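Local coordinates for protein PKS (Streptomyces sp. CNQ431, PDB 5YDA) that probably selects acyl extender units and transfers them to the carrier protein, as the broadly selective acyltransferase domain of the splenocin polyketide synthase, at residues L254-V259 and R350-F355; T266-T271 and A297-L302; L201-A206 and G343-H348. One frame throughout, in Å; residues are numbered along the deposited sequence.

Interactions 1 and 2 meet in the small antiparallel sheet, where strands 254-261 and 264-269 are neighbours: Ser255 N lies 2.7 Å from Ala268 O, a probable hydrogen bond, and Val353 CG2 packs on His298 CE1. Both contacts are only partly buried. Interaction 3, some 13 Å and 17 Å from them centre to centre, is fully buried between two helices, and helix 342-350 leads straight into the loop used by interaction 1. The chemistry changes accordingly: backbone and hydroxyl hydrogen bonds in interaction 1, van der Waals packing on Ala268 and Gly269 in interaction 2, and aromatic side chains with a bridging water in interaction 3. His298 CE1 also packs on the carbonyl oxygen of His348, joining interactions 2 and 3.

Interaction 1 of 3, residues L254-V259 and R350-F355; sequences LSLAAV and RRTVRF
Ser255 OG stands 4.3 Å from Arg350 NH2, which is proximity rather than a bond: the hydroxyl is hydrogen-bonded to His300 ND1, and the arginine NE forms a salt bridge with Asp303. At Leu256 the hold becomes direct. Thr352 OG1 donates to Leu256 O at 2.7 Å, meeting the carbonyl at a C=O...O angle of 150° and tilted out of its plane. The threonine torsion sets OG1 beside its own backbone N (chi1 -55°) and places CG2 anti to that N, where it packs on Leu256 CG at 4.2 Å. Ala257 O then accepts from Val353 N at 2.9 Å, with an N-H...O angle of 173°. Ala258 is the bridged residue, its CB 3.9 Å from Val353 CB, and Val259 N completes the bridge by donating to Val353 O at 2.8 Å. Since Val353 bonds to the residues on both sides of Ala258 and the two chains run in nearly the same direction, this is an isolated parallel bridge. It lies at a classic beta bulge, where Ala257 and Ala258 both face Thr266. Val259 CG2 lies 3.7 Å from Arg354 NH2, while Thr352 CG2 sits over the rim of one face of that guanidinium. Two backbone bonds from Val353 and one from the Thr352 hydroxyl thus pin the loop between helices 342-350 and 355-366 to the outermost strand of the small sheet.

Interaction 2 of 3, residues T266-T271 and A297-L302; sequences TVAGDT and AHSHVL
The methyl of Ala268 points at Ser299, CB to CB 3.7 Å, and sits equally close to Ala297 O, lodged against the loop that follows strand 288-290. The Ser299 side chain points back toward the strand, but its hydroxyl is turned to its own chain. With OG lying between the backbone N and the carbonyl carbon (chi1 82°), it accepts from Val301 N at 3.2 Å and is also hydrogen-bonded to Ala296 O. The first of these bonds defines an ST turn, from which the 3-10 segment 300-302 follows. Strand 264-269 belongs to the four-stranded antiparallel sheet that, as in other acyltransferases of this family, forms the small ferredoxin-like subdomain. The loop docked on it carries His298, whose NE2 is hydrogen-bonded to Ser200 OG, consistent with the Ser-His dyad of these enzymes. Beyond Ser299, two side chains pack side by side against Gly269. His300 CE1 approaches Gly269 CA obliquely at 3.9 Å, and Val301 CG2 comes to 3.7 Å from Gly269 C. The same valine methyl rests over one face of the His300 imidazole, 3.8 Å above its plane and toward the rim. His300 ND1 is tied to Ser255 OG; Asp270 OD2 lies at the ring edge, 4.4 Å from His300 NE2, beyond bonding distance. Asp270 itself caps the following helix, its OD1 accepting from Ala273 N.

Interaction 3 of 3, residues L201-A206 and G343-H348; sequences LGEYTA and GHWVDH
Helices 201-210 and 342-350 run roughly antiparallel, their segment axes 11.8 Å apart at closest approach and inclined at 146°, a spacing wide enough to be filled by large side chains. The first helix starts within the Gly198-Ser200-Gly202 pattern, which fits the nucleophile elbow of the alpha/beta-hydrolase-like core, so the contact packs the helix behind the probable nucleophile. Tyr204 and Trp345 reach across from their two helices and lie side by side, pointing opposite ways. Trp345 CZ3 lies over the centre of the tyrosine ring, yet the planes are inclined at 49°, so the pair is oblique rather than stacked; Tyr204 CZ and Trp345 CE3 approach to 3.8 Å. Trp345 also turns its edge to Glu203 O, with CH2 3.9 Å away. Glu203 extends from its helix, CG anti to the backbone N (chi1 -173°), and runs alongside His348 in the opposite sense, OE1 reaching 3.3 Å from CD2 of that ring. Asn328 serves both residues: its N is hydrogen-bonded to Glu203 OE2 and its OD1 to His348 NE2, which would hold carboxylate and imidazole in place. The burial has a polar cost, since Tyr204 OH and His348 ND1 find no partner in the model. A water links the helices, donating to Glu203 OE1 at 2.7 Å and lying 2.9 Å from His344 NE2 in the imidazole plane; its oxygen hovers 3.1 Å above the Trp345 ring plane, toward the rim.

Interaction 1 of 3, residues L254-V259 and R350-F355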
ATOM      1  N   LEU A 254     -28.139  -0.795   9.123  1.00 25.76           N
ATOM      2  CA  LEU A 254     -26.719  -0.495   9.227  1.00 30.37           C
ATOM      3  C   LEU A 254     -25.935  -1.775   9.467  1.00 29.37           C
ATOM      4  O   LEU A 254     -26.387  -2.667  10.194  1.00 32.09           O
ATOM      5  CB  LEU A 254     -26.415   0.496  10.370  1.00 25.64           C
ATOM      6  CG  LEU A 254     -27.006   1.900  10.310  1.00 28.57           C
ATOM      7  CD1 LEU A 254     -26.740   2.613  11.616  1.00 28.33           C
ATOM      8  CD2 LEU A 254     -26.460   2.696   9.142  1.00 26.39           C
ATOM      9  N   SER A 255     -24.756  -1.855   8.869  1.00 24.01           N
ATOM     10  CA  SER A 255     -23.817  -2.925   9.162  1.00 27.62           C
ATOM     11  C   SER A 255     -22.469  -2.312   9.510  1.00 26.53           C
ATOM     12  O   SER A 255     -22.108  -1.230   9.027  1.00 26.33           O
ATOM     13  CB  SER A 255     -23.641  -3.909   7.974  1.00 29.98           C
ATOM     14  OG  SER A 255     -24.887  -4.300   7.417  1.00 32.33           O
ATOM     15  N   LEU A 256     -21.740  -3.016  10.362  1.00 23.46           N
ATOM     16  CA  LEU A 256     -20.345  -2.703  10.630  1.00 28.19           C
ATOM     17  C   LEU A 256     -19.521  -3.117   9.409  1.00 28.04           C
ATOM     18  O   LEU A 256     -19.336  -4.312   9.153  1.00 22.40           O
ATOM     19  CB  LEU A 256     -19.893  -3.436  11.893  1.00 24.08           C
ATOM     20  CG  LEU A 256     -18.504  -3.152  12.464  1.00 29.07           C
ATOM     21  CD1 LEU A 256     -18.362  -1.667  12.775  1.00 29.18           C
ATOM     22  CD2 LEU A 256     -18.263  -3.970  13.728  1.00 27.58           C
ATOM     23  N   ALA A 257     -19.029  -2.136   8.650  1.00 21.11           N
ATOM     24  CA  ALA A 257     -18.347  -2.441   7.398  1.00 21.96           C
ATOM     25  C   ALA A 257     -16.872  -2.782   7.611  1.00 25.21           C
ATOM     26  O   ALA A 257     -16.335  -3.649   6.916  1.00 25.13           O
ATOM     27  CB  ALA A 257     -18.495  -1.270   6.424  1.00 19.01           C
ATOM     28  N   ALA A 258     -16.201  -2.143   8.571  1.00 24.65           N
ATOM     29  CA  ALA A 258     -14.779  -2.391   8.794  1.00 22.66           C
ATOM     30  C   ALA A 258     -14.428  -2.063  10.234  1.00 24.03           C
ATOM     31  O   ALA A 258     -14.952  -1.099  10.802  1.00 26.39           O
ATOM     32  CB  ALA A 258     -13.892  -1.549   7.857  1.00 17.04           C
ATOM     33  N   VAL A 259     -13.533  -2.856  10.814  1.00 22.63           N
ATOM     34  CA  VAL A 259     -12.901  -2.532  12.086  1.00 20.68           C
ATOM     35  C   VAL A 259     -11.420  -2.339  11.786  1.00 21.91           C
ATOM     36  O   VAL A 259     -10.668  -3.312  11.635  1.00 22.76           O
ATOM     37  CB  VAL A 259     -13.139  -3.614  13.144  1.00 29.24           C
ATOM     38  CG1 VAL A 259     -12.422  -3.270  14.455  1.00 24.71           C
ATOM     39  CG2 VAL A 259     -14.636  -3.777  13.384  1.00 27.12           C
ATOM     40  N   ARG A 350     -19.257  -9.345   1.525  1.00 25.36           N
ATOM     41  CA  ARG A 350     -20.420  -9.057   2.355  1.00 29.48           C
ATOM     42  C   ARG A 350     -20.050  -8.697   3.794  1.00 27.03           C
ATOM     43  O   ARG A 350     -20.732  -7.880   4.419  1.00 24.11           O
ATOM     44  CB  ARG A 350     -21.367 -10.263   2.351  1.00 27.72           C
ATOM     45  CG  ARG A 350     -22.522 -10.169   3.329  1.00 26.86           C
ATOM     46  CD  ARG A 350     -23.444  -9.016   2.996  1.00 30.98           C
ATOM     47  NE  ARG A 350     -24.519  -8.878   3.976  1.00 34.34           N
ATOM     48  CZ  ARG A 350     -24.371  -8.370   5.203  1.00 36.56           C
ATOM     49  NH1 ARG A 350     -23.184  -7.949   5.635  1.00 29.88           N
ATOM     50  NH2 ARG A 350     -25.417  -8.292   6.010  1.00 29.41           N
ATOM     51  N   ARG A 351     -18.986  -9.273   4.325  1.00 25.63           N
ATOM     52  CA  ARG A 351     -18.737  -9.262   5.756  1.00 25.05           C
ATOM     53  C   ARG A 351     -17.730  -8.190   6.155  1.00 28.85           C
ATOM     54  O   ARG A 351     -16.989  -7.632   5.334  1.00 25.89           O
ATOM     55  CB  ARG A 351     -18.257 -10.641   6.215  1.00 23.07           C
ATOM     56  CG  ARG A 351     -19.417 -11.659   6.218  1.00 30.93           C
ATOM     57  CD  ARG A 351     -19.005 -13.048   6.646  1.00 41.41           C
ATOM     58  NE  ARG A 351     -18.285 -13.086   7.921  1.00 50.16           N
ATOM     59  CZ  ARG A 351     -17.702 -14.186   8.401  1.00 54.36           C
ATOM     60  NH1 ARG A 351     -17.769 -15.321   7.709  1.00 48.71           N
ATOM     61  NH2 ARG A 351     -17.050 -14.158   9.560  1.00 50.01           N
ATOM     62  N   THR A 352     -17.732  -7.909   7.452  1.00 27.66           N
ATOM     63  CA  THR A 352     -16.876  -6.895   8.033  1.00 24.84           C
ATOM     64  C   THR A 352     -15.420  -7.112   7.648  1.00 22.84           C
ATOM     65  O   THR A 352     -14.902  -8.233   7.708  1.00 23.69           O
ATOM     66  CB  THR A 352     -17.036  -6.926   9.557  1.00 29.69           C
ATOM     67  OG1 THR A 352     -18.431  -6.786   9.886  1.00 27.00           O
ATOM     68  CG2 THR A 352     -16.217  -5.794  10.217  1.00 22.87           C
ATOM     69  N   VAL A 353     -14.765  -6.029   7.239  1.00 19.38           N
ATOM     70  CA  VAL A 353     -13.315  -6.041   7.060  1.00 21.85           C
ATOM     71  C   VAL A 353     -12.668  -6.008   8.447  1.00 25.07           C
ATOM     72  O   VAL A 353     -12.652  -4.972   9.123  1.00 23.40           O
ATOM     73  CB  VAL A 353     -12.846  -4.866   6.186  1.00 18.01           C
ATOM     74  CG1 VAL A 353     -11.347  -4.854   6.057  1.00 15.65           C
ATOM     75  CG2 VAL A 353     -13.482  -4.947   4.793  1.00 20.01           C
ATOM     76  N   ARG A 354     -12.135  -7.148   8.877  1.00 21.79           N
ATOM     77  CA  ARG A 354     -11.405  -7.233  10.139  1.00 21.30           C
ATOM     78  C   ARG A 354      -9.931  -6.858   9.933  1.00 23.31           C
ATOM     79  O   ARG A 354      -9.012  -7.650  10.141  1.00 21.72           O
ATOM     80  CB  ARG A 354     -11.542  -8.629  10.731  1.00 25.79           C
ATOM     81  CG  ARG A 354     -12.989  -9.092  10.933  1.00 29.00           C
ATOM     82  CD  ARG A 354     -13.557  -8.540  12.229  1.00 38.05           C
ATOM     83  NE  ARG A 354     -15.018  -8.632  12.287  1.00 44.28           N
ATOM     84  CZ  ARG A 354     -15.767  -8.050  13.221  1.00 45.04           C
ATOM     85  NH1 ARG A 354     -17.090  -8.184  13.200  1.00 45.61           N
ATOM     86  NH2 ARG A 354     -15.186  -7.334  14.178  1.00 39.84           N
ATOM     87  N   PHE A 355      -9.699  -5.603   9.545  1.00 21.01           N
ATOM     88  CA  PHE A 355      -8.327  -5.205   9.238  1.00 22.31           C
ATOM     89  C   PHE A 355      -7.455  -5.124  10.496  1.00 24.03           C
ATOM     90  O   PHE A 355      -6.308  -5.590  10.494  1.00 23.24           O
ATOM     91  CB  PHE A 355      -8.305  -3.869   8.502  1.00 18.93           C
ATOM     92  CG  PHE A 355      -6.933  -3.470   8.075  1.00 23.58           C
ATOM     93  CD1 PHE A 355      -6.372  -4.010   6.930  1.00 17.06           C
ATOM     94  CD2 PHE A 355      -6.183  -2.582   8.835  1.00 21.35           C
ATOM     95  CE1 PHE A 355      -5.106  -3.660   6.544  1.00 20.25           C
ATOM     96  CE2 PHE A 355      -4.914  -2.228   8.442  1.00 23.92           C
ATOM     97  CZ  PHE A 355      -4.371  -2.768   7.294  1.00 21.58           C
TER

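Interaction 2 of 3, residues T266-T271 and A297-L302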
ATOM      1  N   THR A 266     -15.745   1.668  10.194  1.00 22.44           N
ATOM      2  CA  THR A 266     -16.686   2.209   9.222  1.00 24.57           C
ATOM      3  C   THR A 266     -18.036   1.519   9.365  1.00 22.95           C
ATOM      4  O   THR A 266     -18.118   0.346   9.748  1.00 22.42           O
ATOM      5  CB  THR A 266     -16.184   2.060   7.776  1.00 24.16           C
ATOM      6  OG1 THR A 266     -16.102   0.668   7.454  1.00 28.02           O
ATOM      7  CG2 THR A 266     -14.816   2.699   7.622  1.00 21.88           C
ATOM      8  N   VAL A 267     -19.090   2.267   9.058  1.00 18.88           N
ATOM      9  CA  VAL A 267     -20.459   1.781   9.142  1.00 23.69           C
ATOM     10  C   VAL A 267     -21.138   2.091   7.818  1.00 25.29           C
ATOM     11  O   VAL A 267     -20.956   3.180   7.262  1.00 25.54           O
ATOM     12  CB  VAL A 267     -21.231   2.412  10.325  1.00 25.12           C
ATOM     13  CG1 VAL A 267     -22.674   1.941  10.327  1.00 25.53           C
ATOM     14  CG2 VAL A 267     -20.569   2.041  11.666  1.00 21.72           C
ATOM     15  N   ALA A 268     -21.885   1.113   7.292  1.00 24.66           N
ATOM     16  CA  ALA A 268     -22.502   1.213   5.975  1.00 24.73           C
ATOM     17  C   ALA A 268     -23.958   0.770   6.046  1.00 23.86           C
ATOM     18  O   ALA A 268     -24.334  -0.050   6.889  1.00 29.18           O
ATOM     19  CB  ALA A 268     -21.758   0.353   4.946  1.00 22.20           C
ATOM     20  N   GLY A 269     -24.770   1.310   5.144  1.00 26.32           N
ATOM     21  CA  GLY A 269     -26.173   0.937   5.079  1.00 25.36           C
ATOM     22  C   GLY A 269     -26.901   1.897   4.167  1.00 28.24           C
ATOM     23  O   GLY A 269     -26.267   2.620   3.387  1.00 25.77           O
ATOM     24  N   ASP A 270     -28.233   1.924   4.284  1.00 28.22           N
ATOM     25  CA  ASP A 270     -28.940   2.864   3.426  1.00 31.18           C
ATOM     26  C   ASP A 270     -28.739   4.280   3.945  1.00 32.61           C
ATOM     27  O   ASP A 270     -28.432   4.499   5.117  1.00 33.70           O
ATOM     28  CB  ASP A 270     -30.425   2.528   3.305  1.00 35.18           C
ATOM     29  CG  ASP A 270     -31.131   2.535   4.617  1.00 43.20           C
ATOM     30  OD1 ASP A 270     -31.642   3.619   5.029  1.00 47.59           O
ATOM     31  OD2 ASP A 270     -31.195   1.435   5.212  1.00 45.96           O
ATOM     32  N   THR A 271     -28.888   5.245   3.040  1.00 31.30           N
ATOM     33  CA  THR A 271     -28.479   6.607   3.351  1.00 34.54           C
ATOM     34  C   THR A 271     -29.274   7.182   4.519  1.00 37.36           C
ATOM     35  O   THR A 271     -28.709   7.879   5.366  1.00 39.05           O
ATOM     36  CB  THR A 271     -28.601   7.481   2.105  1.00 35.87           C
ATOM     37  OG1 THR A 271     -27.880   6.850   1.036  1.00 36.12           O
ATOM     38  CG2 THR A 271     -27.981   8.841   2.352  1.00 33.21           C
ATOM     39  N   ALA A 297     -20.313  -0.809   0.669  1.00 25.70           N
ATOM     40  CA  ALA A 297     -19.633  -2.083   0.635  1.00 28.65           C
ATOM     41  C   ALA A 297     -19.628  -2.736   2.018  1.00 28.02           C
ATOM     42  O   ALA A 297     -19.671  -2.080   3.008  1.00 23.91           O
ATOM     43  CB  ALA A 297     -18.236  -1.889   0.144  1.00 19.75           C
ATOM     44  N   HIS A 298     -19.560  -4.043   2.064  1.00 20.96           N
ATOM     45  CA  HIS A 298     -19.513  -4.801   3.301  1.00 26.47           C
ATOM     46  C   HIS A 298     -20.692  -4.650   4.235  1.00 26.32           C
ATOM     47  O   HIS A 298     -20.543  -4.652   5.414  1.00 32.16           O
ATOM     48  CB  HIS A 298     -18.198  -4.561   4.044  1.00 23.42           C
ATOM     49  CG  HIS A 298     -16.992  -4.746   3.194  1.00 21.36           C
ATOM     50  ND1 HIS A 298     -16.415  -5.966   2.997  1.00 23.20           N
ATOM     51  CD2 HIS A 298     -16.276  -3.878   2.466  1.00 21.48           C
ATOM     52  CE1 HIS A 298     -15.410  -5.848   2.173  1.00 21.94           C
ATOM     53  NE2 HIS A 298     -15.301  -4.589   1.837  1.00 21.63           N
ATOM     54  N   SER A 299     -21.861  -4.547   3.668  1.00 25.02           N
ATOM     55  CA  SER A 299     -23.126  -4.399   4.381  1.00 25.63           C
ATOM     56  C   SER A 299     -24.257  -5.129   3.655  1.00 32.84           C
ATOM     57  O   SER A 299     -24.129  -5.561   2.503  1.00 27.86           O
ATOM     58  CB  SER A 299     -23.508  -2.932   4.559  1.00 25.32           C
ATOM     59  OG  SER A 299     -24.125  -2.406   3.403  1.00 23.61           O
ATOM     60  N   HIS A 300     -25.394  -5.226   4.354  1.00 31.12           N
ATOM     61  CA  HIS A 300     -26.578  -5.883   3.811  1.00 32.77           C
ATOM     62  C   HIS A 300     -27.013  -5.270   2.480  1.00 30.55           C
ATOM     63  O   HIS A 300     -27.621  -5.959   1.654  1.00 34.98           O
ATOM     64  CB  HIS A 300     -27.713  -5.797   4.828  1.00 30.77           C
ATOM     65  CG  HIS A 300     -28.163  -4.396   5.077  1.00 32.05           C
ATOM     66  ND1 HIS A 300     -27.495  -3.545   5.937  1.00 32.09           N
ATOM     67  CD2 HIS A 300     -29.163  -3.671   4.523  1.00 27.11           C
ATOM     68  CE1 HIS A 300     -28.090  -2.365   5.928  1.00 32.54           C
ATOM     69  NE2 HIS A 300     -29.103  -2.413   5.075  1.00 33.95           N
ATOM     70  N   VAL A 301     -26.685  -3.999   2.234  1.00 27.46           N
ATOM     71  CA  VAL A 301     -27.041  -3.350   0.966  1.00 29.67           C
ATOM     72  C   VAL A 301     -26.534  -4.135  -0.250  1.00 28.38           C
ATOM     73  O   VAL A 301     -27.092  -4.027  -1.348  1.00 29.87           O
ATOM     74  CB  VAL A 301     -26.513  -1.898   0.954  1.00 25.07           C
ATOM     75  CG1 VAL A 301     -26.740  -1.244  -0.403  1.00 23.12           C
ATOM     76  CG2 VAL A 301     -27.185  -1.072   2.058  1.00 28.79           C
ATOM     77  N   LEU A 302     -25.480  -4.932  -0.088  1.00 29.38           N
ATOM     78  CA  LEU A 302     -24.966  -5.689  -1.225  1.00 31.85           C
ATOM     79  C   LEU A 302     -25.693  -7.015  -1.461  1.00 30.08           C
ATOM     80  O   LEU A 302     -25.420  -7.658  -2.479  1.00 30.94           O
ATOM     81  CB  LEU A 302     -23.469  -5.972  -1.049  1.00 24.36           C
ATOM     82  CG  LEU A 302     -22.521  -4.776  -0.976  1.00 27.93           C
ATOM     83  CD1 LEU A 302     -21.096  -5.269  -1.137  1.00 25.61           C
ATOM     84  CD2 LEU A 302     -22.871  -3.718  -2.016  1.00 23.18           C
TER

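Interaction 3 of 3, residues L201-A206 and G343-H348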
ATOM      1  N   LEU A 201     -10.802  -3.977  -1.459  1.00 23.74           N
ATOM      2  CA  LEU A 201     -10.205  -4.012  -2.794  1.00 25.32           C
ATOM      3  C   LEU A 201      -8.753  -4.499  -2.743  1.00 25.26           C
ATOM      4  O   LEU A 201      -8.328  -5.311  -3.576  1.00 22.37           O
ATOM      5  CB  LEU A 201     -10.323  -2.622  -3.424  1.00 22.59           C
ATOM      6  CG  LEU A 201     -10.010  -2.267  -4.881  1.00 27.98           C
ATOM      7  CD1 LEU A 201      -8.563  -1.903  -5.077  1.00 28.05           C
ATOM      8  CD2 LEU A 201     -10.354  -3.435  -5.745  1.00 31.76           C
ATOM      9  N   GLY A 202      -7.994  -4.059  -1.738  1.00 20.87           N
ATOM     10  CA  GLY A 202      -6.603  -4.449  -1.626  1.00 19.14           C
ATOM     11  C   GLY A 202      -6.386  -5.932  -1.400  1.00 21.52           C
ATOM     12  O   GLY A 202      -5.283  -6.435  -1.663  1.00 21.28           O
ATOM     13  N   GLU A 203      -7.398  -6.645  -0.891  1.00 21.80           N
ATOM     14  CA  GLU A 203      -7.257  -8.092  -0.735  1.00 21.14           C
ATOM     15  C   GLU A 203      -7.200  -8.790  -2.087  1.00 21.32           C
ATOM     16  O   GLU A 203      -6.535  -9.827  -2.221  1.00 21.19           O
ATOM     17  CB  GLU A 203      -8.394  -8.668   0.117  1.00 21.69           C
ATOM     18  CG  GLU A 203      -8.173 -10.151   0.444  1.00 24.73           C
ATOM     19  CD  GLU A 203      -8.831 -10.599   1.752  1.00 27.11           C
ATOM     20  OE1 GLU A 203      -9.402 -11.721   1.772  1.00 24.22           O
ATOM     21  OE2 GLU A 203      -8.772  -9.833   2.750  1.00 21.37           O
ATOM     22  N   TYR A 204      -7.872  -8.237  -3.100  1.00 18.48           N
ATOM     23  CA  TYR A 204      -7.706  -8.754  -4.452  1.00 19.58           C
ATOM     24  C   TYR A 204      -6.280  -8.562  -4.932  1.00 24.36           C
ATOM     25  O   TYR A 204      -5.678  -9.486  -5.500  1.00 24.21           O
ATOM     26  CB  TYR A 204      -8.698  -8.092  -5.405  1.00 16.68           C
ATOM     27  CG  TYR A 204     -10.083  -8.655  -5.220  1.00 21.32           C
ATOM     28  CD1 TYR A 204     -10.544  -9.699  -6.026  1.00 17.35           C
ATOM     29  CD2 TYR A 204     -10.900  -8.211  -4.187  1.00 19.01           C
ATOM     30  CE1 TYR A 204     -11.801 -10.244  -5.838  1.00 17.56           C
ATOM     31  CE2 TYR A 204     -12.166  -8.745  -3.993  1.00 21.56           C
ATOM     32  CZ  TYR A 204     -12.613  -9.770  -4.829  1.00 24.72           C
ATOM     33  OH  TYR A 204     -13.869 -10.327  -4.654  1.00 26.13           O
ATOM     34  N   THR A 205      -5.712  -7.376  -4.699  1.00 21.34           N
ATOM     35  CA  THR A 205      -4.328  -7.162  -5.099  1.00 21.15           C
ATOM     36  C   THR A 205      -3.422  -8.143  -4.382  1.00 22.79           C
ATOM     37  O   THR A 205      -2.493  -8.697  -4.982  1.00 22.06           O
ATOM     38  CB  THR A 205      -3.878  -5.723  -4.800  1.00 17.01           C
ATOM     39  OG1 THR A 205      -4.942  -4.812  -5.093  1.00 19.75           O
ATOM     40  CG2 THR A 205      -2.653  -5.362  -5.651  1.00 15.16           C
ATOM     41  N   ALA A 206      -3.680  -8.354  -3.088  1.00 21.65           N
ATOM     42  CA  ALA A 206      -2.900  -9.307  -2.305  1.00 21.76           C
ATOM     43  C   ALA A 206      -3.039 -10.707  -2.876  1.00 26.17           C
ATOM     44  O   ALA A 206      -2.056 -11.448  -2.971  1.00 28.01           O
ATOM     45  CB  ALA A 206      -3.356  -9.280  -0.838  1.00 19.96           C
ATOM     46  N   GLY A 343     -17.239 -19.145  -2.297  1.00 29.57           N
ATOM     47  CA  GLY A 343     -18.108 -18.672  -1.229  1.00 21.93           C
ATOM     48  C   GLY A 343     -17.370 -17.814  -0.214  1.00 32.82           C
ATOM     49  O   GLY A 343     -17.930 -16.846   0.315  1.00 25.16           O
ATOM     50  N   HIS A 344     -16.103 -18.146   0.060  1.00 27.44           N
ATOM     51  CA  HIS A 344     -15.285 -17.300   0.924  1.00 26.77           C
ATOM     52  C   HIS A 344     -15.134 -15.906   0.320  1.00 30.80           C
ATOM     53  O   HIS A 344     -15.340 -14.891   1.000  1.00 27.61           O
ATOM     54  CB  HIS A 344     -13.924 -17.959   1.153  1.00 24.06           C
ATOM     55  CG  HIS A 344     -12.889 -17.052   1.743  1.00 31.67           C
ATOM     56  ND1 HIS A 344     -12.857 -16.727   3.081  1.00 30.49           N
ATOM     57  CD2 HIS A 344     -11.837 -16.409   1.175  1.00 29.95           C
ATOM     58  CE1 HIS A 344     -11.833 -15.924   3.315  1.00 25.51           C
ATOM     59  NE2 HIS A 344     -11.195 -15.720   2.176  1.00 26.51           N
ATOM     60  N   TRP A 345     -14.821 -15.839  -0.977  1.00 25.01           N
ATOM     61  CA  TRP A 345     -14.668 -14.540  -1.617  1.00 25.46           C
ATOM     62  C   TRP A 345     -15.983 -13.776  -1.651  1.00 26.41           C
ATOM     63  O   TRP A 345     -15.976 -12.545  -1.540  1.00 27.08           O
ATOM     64  CB  TRP A 345     -14.077 -14.712  -3.017  1.00 23.83           C
ATOM     65  CG  TRP A 345     -12.607 -14.994  -2.948  1.00 23.99           C
ATOM     66  CD1 TRP A 345     -11.997 -16.207  -3.021  1.00 24.41           C
ATOM     67  CD2 TRP A 345     -11.563 -14.033  -2.745  1.00 26.54           C
ATOM     68  NE1 TRP A 345     -10.637 -16.064  -2.895  1.00 23.95           N
ATOM     69  CE2 TRP A 345     -10.345 -14.738  -2.724  1.00 23.95           C
ATOM     70  CE3 TRP A 345     -11.541 -12.642  -2.602  1.00 24.89           C
ATOM     71  CZ2 TRP A 345      -9.123 -14.106  -2.562  1.00 23.83           C
ATOM     72  CZ3 TRP A 345     -10.332 -12.019  -2.433  1.00 23.46           C
ATOM     73  CH2 TRP A 345      -9.136 -12.749  -2.410  1.00 23.88           C
ATOM     74  N   VAL A 346     -17.112 -14.478  -1.780  1.00 24.11           N
ATOM     75  CA  VAL A 346     -18.413 -13.829  -1.626  1.00 25.36           C
ATOM     76  C   VAL A 346     -18.552 -13.260  -0.215  1.00 26.60           C
ATOM     77  O   VAL A 346     -18.938 -12.102  -0.031  1.00 27.31           O
ATOM     78  CB  VAL A 346     -19.557 -14.812  -1.955  1.00 29.42           C
ATOM     79  CG1 VAL A 346     -20.920 -14.188  -1.608  1.00 19.80           C
ATOM     80  CG2 VAL A 346     -19.525 -15.209  -3.432  1.00 25.27           C
ATOM     81  N   ASP A 347     -18.242 -14.074   0.803  1.00 25.93           N
ATOM     82  CA  ASP A 347     -18.280 -13.598   2.186  1.00 27.82           C
ATOM     83  C   ASP A 347     -17.374 -12.389   2.385  1.00 30.37           C
ATOM     84  O   ASP A 347     -17.713 -11.462   3.131  1.00 28.55           O
ATOM     85  CB  ASP A 347     -17.853 -14.711   3.148  1.00 29.57           C
ATOM     86  CG  ASP A 347     -18.904 -15.783   3.308  1.00 35.74           C
ATOM     87  OD1 ASP A 347     -20.086 -15.520   3.003  1.00 38.45           O
ATOM     88  OD2 ASP A 347     -18.542 -16.892   3.749  1.00 43.91           O
ATOM     89  N   HIS A 348     -16.203 -12.398   1.747  1.00 27.64           N
ATOM     90  CA  HIS A 348     -15.272 -11.294   1.907  1.00 28.89           C
ATOM     91  C   HIS A 348     -15.930  -9.965   1.559  1.00 29.51           C
ATOM     92  O   HIS A 348     -15.741  -8.968   2.268  1.00 27.91           O
ATOM     93  CB  HIS A 348     -14.031 -11.523   1.042  1.00 25.49           C
ATOM     94  CG  HIS A 348     -13.109 -10.349   1.026  1.00 28.82           C
ATOM     95  ND1 HIS A 348     -13.110  -9.420   0.008  1.00 25.71           N
ATOM     96  CD2 HIS A 348     -12.187  -9.927   1.924  1.00 25.52           C
ATOM     97  CE1 HIS A 348     -12.219  -8.481   0.275  1.00 25.17           C
ATOM     98  NE2 HIS A 348     -11.642  -8.768   1.430  1.00 22.71           N
TER
HETATM   99  O   HOH W   1      -9.475 -14.094   0.550  1.00 18.82           O